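Ribose ABC transporter, substrate binding protein (PDB 4KQ9) probably binds ribose or a related sugar outside the cell membrane and delivers it to a partner ABC transporter. Local coordinates at residues R140-S143 against F144-E147; E150-R153 against E154-E158; Q182-L185 against T186-S189. The protein carries 1 engineered substitution. All coordinates share one frame; numbering follows the deposited sequence.

Interaction 1 of 3, residues R140-S143 against F144-E147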
# COMPACT_ATOMS: atom_id res chain seq x y z
N ARG A 140 4.24 -12.67 -8.50
CA ARG A 140 3.37 -12.73 -9.68
C ARG A 140 1.92 -12.95 -9.23
O ARG A 140 1.69 -13.70 -8.31
CB ARG A 140 3.90 -13.86 -10.59
CG ARG A 140 3.28 -13.96 -11.97
CD ARG A 140 4.28 -14.60 -12.95
NE ARG A 140 4.26 -13.93 -14.24
CZ ARG A 140 5.27 -13.96 -15.10
NH1 ARG A 140 5.15 -13.34 -16.24
NH2 ARG A 140 6.38 -14.64 -14.82
N GLY A 141 0.94 -12.27 -9.83
CA GLY A 141 -0.48 -12.43 -9.44
C GLY A 141 -1.00 -11.62 -8.23
O GLY A 141 -2.22 -11.49 -8.05
N MSE A 142 -0.09 -11.07 -7.41
CA MSE A 142 -0.49 -10.18 -6.30
C MSE A 142 -1.04 -8.94 -6.90
O MSE A 142 -0.41 -8.31 -7.77
CB MSE A 142 0.64 -9.79 -5.35
CG MSE A 142 0.95 -10.93 -4.40
SE MSE A 142 1.93 -10.41 -2.75
CE MSE A 142 2.09 -8.44 -2.96
N SER A 143 -2.21 -8.56 -6.42
CA SER A 143 -2.89 -7.41 -6.90
C SER A 143 -2.03 -6.14 -6.78
O SER A 143 -2.03 -5.30 -7.69
CB SER A 143 -4.19 -7.25 -6.11
OG SER A 143 -4.90 -6.10 -6.58
N PHE A 144 -1.29 -6.01 -5.68
CA PHE A 144 -0.45 -4.81 -5.46
C PHE A 144 0.59 -4.72 -6.59
O PHE A 144 0.80 -3.64 -7.13
CB PHE A 144 0.19 -4.85 -4.09
CG PHE A 144 1.33 -3.84 -3.88
CD1 PHE A 144 1.06 -2.48 -3.75
CD2 PHE A 144 2.66 -4.26 -3.79
CE1 PHE A 144 2.10 -1.55 -3.52
CE2 PHE A 144 3.70 -3.33 -3.55
CZ PHE A 144 3.41 -1.97 -3.41
N VAL A 145 1.13 -5.87 -7.00
CA VAL A 145 2.17 -6.00 -8.03
C VAL A 145 1.62 -5.81 -9.41
O VAL A 145 2.09 -4.95 -10.20
CB VAL A 145 2.89 -7.38 -7.88
CG1 VAL A 145 3.96 -7.60 -8.92
CG2 VAL A 145 3.55 -7.46 -6.52
N GLU A 146 0.55 -6.56 -9.72
CA GLU A 146 -0.02 -6.54 -11.05
C GLU A 146 -0.73 -5.28 -11.42
O GLU A 146 -0.58 -4.77 -12.52
CB GLU A 146 -0.96 -7.75 -11.23
CG GLU A 146 -0.25 -9.07 -11.02
CD GLU A 146 0.86 -9.38 -12.03
OE1 GLU A 146 1.17 -8.53 -12.97
OE2 GLU A 146 1.44 -10.49 -11.91
N GLU A 147 -1.49 -4.71 -10.49
CA GLU A 147 -2.22 -3.51 -10.85
C GLU A 147 -1.30 -2.33 -11.05
O GLU A 147 -1.48 -1.55 -12.01
CB GLU A 147 -3.23 -3.12 -9.78
CG GLU A 147 -4.37 -4.10 -9.62
CD GLU A 147 -5.42 -3.60 -8.62
OE1 GLU A 147 -5.39 -2.38 -8.25
OE2 GLU A 147 -6.29 -4.43 -8.22
O HOH W 1 1.81 -12.11 -14.34
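Gly141 and Glu146 close a local contact at the N-terminus of helix 143-159, where the loop after strand 132-136 turns into the helix of a beta-alpha-beta unit in a periplasmic-binding-protein fold. Met142, a selenomethionine in this model, is the N-cap residue. Met142 O takes the first regular helical bond, from Glu146 N at 2.8 Å and almost straight on the carbonyl, plus a weak one from Val145 N. Glu147 N repeats the pattern on Ser143 O at 2.9 Å. What distinguishes this start is the side chain of Glu146. Its chain turns about the CB-CG bond (chi2 -64°), which folds the carboxylate back along the helix start, where OE2 accepts Gly141 N through its anti lone pair. OE1 is held separately by the hydroxyl of Tyr168. With an alanine in place of Glu146, Gly141 N would probably lose its acceptor and Tyr168 its carboxylate partner, leaving the loop less firmly tied to the helix. Phe144 turns elsewhere, edge-to-face with Phe112, and its side chain lies about 3 Å from a bound glycerol, probably from the crystallisation liquor. The Gly141 N to Glu146 OE2 bond measures 2.8 Å, with an N-H...O angle of 175°.

Interaction 2 of 3, residues E150-R153 against E154-E158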
# COMPACT_ATOMS: atom_id res chain seq x y z
N GLU A 150 0.67 -2.99 -14.54
CA GLU A 150 -0.05 -2.72 -15.77
C GLU A 150 -0.25 -1.22 -15.93
O GLU A 150 -0.05 -0.67 -17.01
CB GLU A 150 -1.34 -3.54 -15.88
CG GLU A 150 -1.84 -3.57 -17.34
CD GLU A 150 -0.76 -3.92 -18.41
OE1 GLU A 150 -0.67 -3.16 -19.43
OE2 GLU A 150 0.01 -4.94 -18.26
N ALA A 151 -0.51 -0.49 -14.86
CA ALA A 151 -0.62 0.93 -15.01
C ALA A 151 0.71 1.54 -15.52
O ALA A 151 0.70 2.51 -16.31
CB ALA A 151 -1.03 1.57 -13.68
N ALA A 152 1.86 1.00 -15.05
CA ALA A 152 3.13 1.57 -15.40
C ALA A 152 3.50 1.26 -16.85
O ALA A 152 4.02 2.12 -17.55
CB ALA A 152 4.24 1.09 -14.44
N ARG A 153 3.22 0.05 -17.29
CA ARG A 153 3.49 -0.30 -18.67
C ARG A 153 2.72 0.63 -19.65
O ARG A 153 3.26 1.02 -20.73
CB ARG A 153 3.11 -1.74 -18.92
CG ARG A 153 3.95 -2.74 -18.19
CD ARG A 153 3.51 -4.14 -18.43
NE ARG A 153 4.28 -5.04 -17.56
CZ ARG A 153 3.77 -5.69 -16.52
NH1 ARG A 153 2.44 -5.59 -16.22
NH2 ARG A 153 4.57 -6.45 -15.80
N GLU A 154 1.47 0.96 -19.29
CA GLU A 154 0.68 1.85 -20.13
C GLU A 154 1.33 3.24 -20.25
O GLU A 154 1.33 3.83 -21.35
CB GLU A 154 -0.75 2.01 -19.60
CG GLU A 154 -1.64 0.79 -19.84
CD GLU A 154 -2.96 0.87 -19.04
OE1 GLU A 154 -3.35 1.98 -18.61
OE2 GLU A 154 -3.62 -0.18 -18.84
N VAL A 155 1.85 3.77 -19.15
CA VAL A 155 2.54 5.04 -19.19
C VAL A 155 3.77 4.90 -20.08
O VAL A 155 3.96 5.75 -20.93
CB VAL A 155 2.89 5.60 -17.83
CG1 VAL A 155 3.78 6.82 -17.92
CG2 VAL A 155 1.63 5.97 -17.05
N PHE A 156 4.58 3.83 -19.92
CA PHE A 156 5.82 3.76 -20.68
C PHE A 156 5.51 3.70 -22.21
O PHE A 156 6.20 4.34 -23.03
CB PHE A 156 6.70 2.56 -20.20
CG PHE A 156 7.24 2.71 -18.77
CD1 PHE A 156 7.78 3.92 -18.35
CD2 PHE A 156 7.19 1.67 -17.89
CE1 PHE A 156 8.29 4.07 -17.06
CE2 PHE A 156 7.69 1.80 -16.60
CZ PHE A 156 8.24 2.99 -16.19
N GLU A 157 4.51 2.92 -22.57
CA GLU A 157 4.01 2.86 -23.96
C GLU A 157 3.66 4.24 -24.49
O GLU A 157 4.21 4.68 -25.48
CB GLU A 157 2.79 2.00 -24.08
CG GLU A 157 2.30 1.91 -25.52
CD GLU A 157 1.96 0.49 -25.95
OE1 GLU A 157 1.57 -0.32 -25.07
OE2 GLU A 157 2.07 0.18 -27.16
N GLU A 158 2.76 4.91 -23.80
CA GLU A 158 2.27 6.21 -24.18
C GLU A 158 3.39 7.25 -24.30
O GLU A 158 3.30 8.16 -25.14
CB GLU A 158 1.26 6.70 -23.13
CG GLU A 158 0.50 7.93 -23.56
O HOH W 2 -1.81 3.81 -16.96
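Ala152 and Phe156 meet one turn apart in the C-terminal half of helix 143-159, with Ala152 CB 4.1 Å from ring atom CE2 of Phe156. Because CG of Phe156 lies beside its own backbone N (chi1 -67°), the ring is carried back along the preceding turn, and Phe156 CD2 comes to 3.2 Å from Ala152 O. The same oxygen accepts Phe156 N in the carbonyl plane. On another side of the helix the side chains of Glu150 and Glu154 cross at about a right angle, Glu150 OE1 standing 4.2 Å from Glu154 OE2. A water helps to place Glu154: it donates to OE1 and also to Ala151 O, whose backbone bond from Val155 N is weak at 3.3 Å.

The next shell is set by Arg153. Its extended chain brings Arg153 NH1 to within 3.2 Å of Glu150 OE2 in a salt bridge that reaches the oxygen from above the carboxylate plane. On the same guanidinium, NE forms a salt bridge with Asp166 and NH2 bonds to the hydroxyl of Tyr168. Phe156 packs on Val133 of strand 132-136 and on Ala120 of helix 112-126, a helix that Val155 touches too. The helix therefore has an apolar flank turned to the sheet and its neighbour helix, and an acidic flank. Two carboxylates so near each other would probably disfavour one another, and the charge of Arg153, divided between Glu150 and Asp166, is likely to offset part of that cost.

Interaction 3 of 3, residues Q182-L185 against T186-S189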
# COMPACT_ATOMS: atom_id res chain seq x y z
N GLN A 182 21.18 -7.22 -10.24
CA GLN A 182 22.50 -7.55 -10.74
C GLN A 182 22.41 -8.31 -12.07
O GLN A 182 23.14 -7.98 -12.96
CB GLN A 182 23.39 -8.22 -9.69
CG GLN A 182 22.82 -9.36 -8.92
CD GLN A 182 23.85 -10.04 -7.99
OE1 GLN A 182 24.66 -9.41 -7.27
NE2 GLN A 182 23.83 -11.34 -8.02
N ASN A 183 21.41 -9.17 -12.25
CA ASN A 183 21.22 -9.89 -13.53
C ASN A 183 20.80 -8.98 -14.63
O ASN A 183 21.34 -9.08 -15.74
CB ASN A 183 20.24 -11.01 -13.38
CG ASN A 183 20.78 -12.13 -12.48
OD1 ASN A 183 21.98 -12.17 -12.21
ND2 ASN A 183 19.93 -12.99 -12.03
N ILE A 184 19.86 -8.07 -14.34
CA ILE A 184 19.46 -7.08 -15.30
C ILE A 184 20.66 -6.32 -15.81
O ILE A 184 20.80 -6.07 -17.00
CB ILE A 184 18.38 -6.08 -14.74
CG1 ILE A 184 17.04 -6.74 -14.70
CG2 ILE A 184 18.31 -4.80 -15.59
CD1 ILE A 184 16.01 -6.06 -13.75
N LEU A 185 21.50 -5.87 -14.91
CA LEU A 185 22.61 -5.01 -15.30
C LEU A 185 23.65 -5.81 -16.10
O LEU A 185 24.38 -5.22 -16.85
CB LEU A 185 23.27 -4.37 -14.08
CG LEU A 185 22.39 -3.34 -13.33
CD1 LEU A 185 22.94 -2.99 -11.97
CD2 LEU A 185 22.20 -2.09 -14.22
N THR A 186 23.72 -7.13 -15.93
CA THR A 186 24.67 -7.90 -16.74
C THR A 186 24.22 -7.95 -18.22
O THR A 186 25.01 -8.17 -19.09
CB THR A 186 24.89 -9.31 -16.24
OG1 THR A 186 23.72 -10.13 -16.45
CG2 THR A 186 25.40 -9.33 -14.76
N ARG A 187 22.90 -7.85 -18.43
CA ARG A 187 22.27 -7.93 -19.74
C ARG A 187 22.06 -6.54 -20.32
O ARG A 187 22.12 -6.37 -21.53
CB ARG A 187 20.89 -8.54 -19.62
CG ARG A 187 20.78 -9.89 -18.96
CD ARG A 187 19.41 -10.51 -19.18
NE ARG A 187 18.39 -10.01 -18.28
CZ ARG A 187 18.04 -10.58 -17.13
NH1 ARG A 187 18.54 -11.75 -16.69
NH2 ARG A 187 17.12 -9.98 -16.38
N HIS A 188 21.74 -5.55 -19.48
CA HIS A 188 21.44 -4.22 -20.00
C HIS A 188 22.07 -3.15 -19.14
O HIS A 188 21.39 -2.45 -18.37
CB HIS A 188 19.94 -4.00 -20.02
CG HIS A 188 19.17 -5.04 -20.72
ND1 HIS A 188 19.09 -5.12 -22.10
CD2 HIS A 188 18.40 -6.05 -20.24
CE1 HIS A 188 18.33 -6.15 -22.44
NE2 HIS A 188 17.88 -6.72 -21.32
N SER A 189 23.38 -3.05 -19.19
CA SER A 189 24.09 -2.19 -18.24
C SER A 189 23.81 -0.69 -18.37
O SER A 189 24.09 0.06 -17.43
CB SER A 189 25.61 -2.44 -18.33
OG SER A 189 25.98 -2.21 -19.67
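Thr186 and Asn183 are joined by a side-chain-to-backbone hydrogen bond in the last turn of helix 174-187: Thr186 OG1 donates to Asn183 O at 2.7 Å. The hydroxyl can reach back because it sits between the backbone N and the carbonyl carbon (chi1 70°), which points it at the preceding turn; the methyl, Thr186 CG2, then lies 3.2 Å from Gln182 O.

Among the backbone bonds, Thr186 N goes chiefly to Gln182 O at 3.1 Å, with a weak second bond to Asn183 O. Arg187 N is shared weakly between Asn183 O and Ile184 O. His188 N closes the turn on Ile184 O at 2.7 Å, and His188 is the first residue to leave helical backbone angles.

The charged group is packed as a plate. Arg187 bends at chi3 (-81°), laying its guanidinium over the backbone with Asn183 O 3.8 Å above its plane, over the centre. Arg187 NH2 touches Ile184 CG1 at 3.7 Å, the two side chains crossing at a slant, while NE forms a salt bridge with Asp165.

That salt bridge ties the helix end to strand 162-167, which His188 also touches through Val164. Ile184 fits against Ala134 and Val136 of strand 132-136, and Leu185 packs on Val191, Arg212 and Ile219 in the loops beyond.

Interactions 1 and 2 lie in series on helix 143-159, their centres 15 Å apart, and Tyr168 serves both, its hydroxyl meeting a carboxylate in the first and a guanidinium in the second. Interaction 3 belongs to helix 174-187, with nearest atoms about 12 Å from either of the others. The first is a surface contact at a helix start, where a side chain supplies the acceptor for a loop amide. The second, partly buried in the later half of that helix, combines apolar packing with charge pairing. The third, also partly buried, finishes a helix with shared carbonyls. In the last two an arginine reaches strand 162-167, through Asp166 and Asp165 respectively.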